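Local structure of transcription antitermination protein NusB (Thermotoga maritima, 1TZT) at residues N83-A88 and K121-I126. The protein probably takes part in transcription antitermination, binding the boxA sequence of ribosomal RNA operons and supporting transcription of rRNA genes. Numbering follows the deposited sequence.
Sequences NVLRLA and KFVNGI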
# COMPACT_ATOMS: atom_id res chain seq x y z
N ASN A 83 -3.84 -5.26 2.86
CA ASN A 83 -3.61 -3.84 2.79
C ASN A 83 -2.20 -3.45 2.39
O ASN A 83 -2.02 -2.39 1.77
CB ASN A 83 -4.08 -3.17 4.07
CG ASN A 83 -5.60 -3.20 4.19
OD1 ASN A 83 -6.16 -3.92 5.03
ND2 ASN A 83 -6.27 -2.47 3.32
N VAL A 84 -1.21 -4.27 2.74
CA VAL A 84 0.14 -4.07 2.21
C VAL A 84 0.14 -4.21 0.68
O VAL A 84 0.72 -3.38 -0.05
CB VAL A 84 1.16 -5.03 2.82
CG1 VAL A 84 2.44 -4.93 2.04
CG2 VAL A 84 1.42 -4.68 4.26
N LEU A 85 -0.54 -5.24 0.19
CA LEU A 85 -0.62 -5.48 -1.23
C LEU A 85 -1.34 -4.33 -1.93
O LEU A 85 -0.92 -3.91 -3.00
CB LEU A 85 -1.33 -6.79 -1.50
CG LEU A 85 -0.55 -8.03 -1.08
CD1 LEU A 85 -1.42 -9.27 -1.10
CD2 LEU A 85 0.69 -8.19 -1.93
N ARG A 86 -2.38 -3.79 -1.30
CA ARG A 86 -3.10 -2.68 -1.90
C ARG A 86 -2.25 -1.42 -2.01
O ARG A 86 -2.19 -0.78 -3.06
CB ARG A 86 -4.37 -2.35 -1.10
CG ARG A 86 -5.51 -3.31 -1.32
CD ARG A 86 -6.54 -3.23 -0.22
NE ARG A 86 -7.84 -3.80 -0.59
CZ ARG A 86 -8.85 -3.92 0.26
NH1 ARG A 86 -10.00 -4.46 -0.13
NH2 ARG A 86 -8.71 -3.50 1.52
N LEU A 87 -1.62 -1.05 -0.90
CA LEU A 87 -0.78 0.12 -0.82
C LEU A 87 0.36 0.04 -1.85
O LEU A 87 0.61 1.00 -2.57
CB LEU A 87 -0.19 0.22 0.59
CG LEU A 87 0.07 1.63 1.11
CD1 LEU A 87 0.76 1.54 2.47
CD2 LEU A 87 0.87 2.48 0.17
N ALA A 88 1.06 -1.10 -1.86
CA ALA A 88 2.18 -1.31 -2.74
C ALA A 88 1.77 -1.32 -4.20
O ALA A 88 2.49 -0.83 -5.05
CB ALA A 88 2.90 -2.60 -2.44
N LYS A 121 7.76 -12.76 2.79
CA LYS A 121 7.97 -13.54 1.56
C LYS A 121 6.72 -13.60 0.69
O LYS A 121 6.80 -13.59 -0.54
CB LYS A 121 8.46 -14.96 1.90
CG LYS A 121 8.46 -15.91 0.69
CD LYS A 121 9.54 -16.99 0.71
CE LYS A 121 9.99 -17.29 -0.71
NZ LYS A 121 10.65 -16.12 -1.38
N PHE A 122 5.56 -13.66 1.34
CA PHE A 122 4.29 -13.76 0.66
C PHE A 122 4.09 -12.54 -0.22
O PHE A 122 3.87 -12.64 -1.44
CB PHE A 122 3.18 -13.86 1.70
CG PHE A 122 1.82 -13.95 1.12
CD1 PHE A 122 1.44 -15.06 0.38
CD2 PHE A 122 0.91 -12.91 1.30
CE1 PHE A 122 0.15 -15.14 -0.17
CE2 PHE A 122 -0.37 -12.98 0.75
CZ PHE A 122 -0.75 -14.10 0.03
N VAL A 123 4.16 -11.36 0.38
CA VAL A 123 3.92 -10.13 -0.39
C VAL A 123 5.04 -9.89 -1.40
O VAL A 123 4.79 -9.37 -2.47
CB VAL A 123 3.72 -8.88 0.49
CG1 VAL A 123 2.45 -9.00 1.35
CG2 VAL A 123 4.92 -8.62 1.31
N ASN A 124 6.26 -10.32 -1.09
CA ASN A 124 7.39 -10.18 -2.02
C ASN A 124 7.07 -10.90 -3.32
O ASN A 124 7.22 -10.35 -4.40
CB ASN A 124 8.67 -10.74 -1.40
CG ASN A 124 9.94 -10.42 -2.20
OD1 ASN A 124 9.90 -9.82 -3.29
ND2 ASN A 124 11.10 -10.83 -1.65
N GLY A 125 6.61 -12.15 -3.20
CA GLY A 125 6.32 -12.96 -4.37
C GLY A 125 5.25 -12.38 -5.27
O GLY A 125 5.40 -12.35 -6.49
N ILE A 126 4.15 -11.93 -4.65
CA ILE A 126 3.04 -11.35 -5.39
C ILE A 126 3.43 -10.03 -6.04
O ILE A 126 3.15 -9.81 -7.20
CB ILE A 126 1.82 -11.15 -4.45
CG1 ILE A 126 1.34 -12.51 -3.96
CG2 ILE A 126 0.70 -10.40 -5.17
CD1 ILE A 126 0.46 -12.46 -2.76
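L85 reaches across from helix 79-94 into the side chains of F122, V123 and I126 on helix 119-134. Its CB makes no direct contact with 121-126, and the reach comes from the branched end. With CG turned anti to the carbonyl carbon (chi1 -69°), the side chain leans over to the other helix, and CG comes to rest 4.0 Å from V123 CG1. From there the two methyls part. CD2 settles between two residues one helical turn apart, against CG1 of V123 at 3.8 Å and against CG2 of I126 at 3.9 Å. CD1 heads for the other branch of the isoleucine, with I126 CD1 4.1 Å away, and meets the F122 ring obliquely, 4.3 Å from CE2. Both branches of I126 thus touch the leucine, one methyl each, the two side chains crossing at about a right angle, while I126 CD1 also lies over one face of F122, nearer the ring's periphery than its centre. Cutting L85 back to an alanine removes CG and both methyls, which is likely to leave a gap in front of V123 and I126 and deprive F122 CE2 of its aliphatic neighbour.

V84 adds a lighter touch. Its CG1, anti to the backbone N (chi1 169°), meets V123 CG1 at 4.1 Å, the two valines crossing nearly at right angles. V123 CG1 is therefore shared by V84 and L85. The contact is wholly apolar and largely buried; I65 and L77 also pack on L85, and L69 on I126.

The local axes pass 10.4 Å apart and run in roughly the same direction, inclined by 35°. Helix 100-114, which lies between them in sequence, touches both through A107 and I110 on V84 and A111 on V123. Joining the first and third of three successive helices through such a hydrophobic interface is characteristic of the all-helical NusB fold, here in its C-terminal helical bundle.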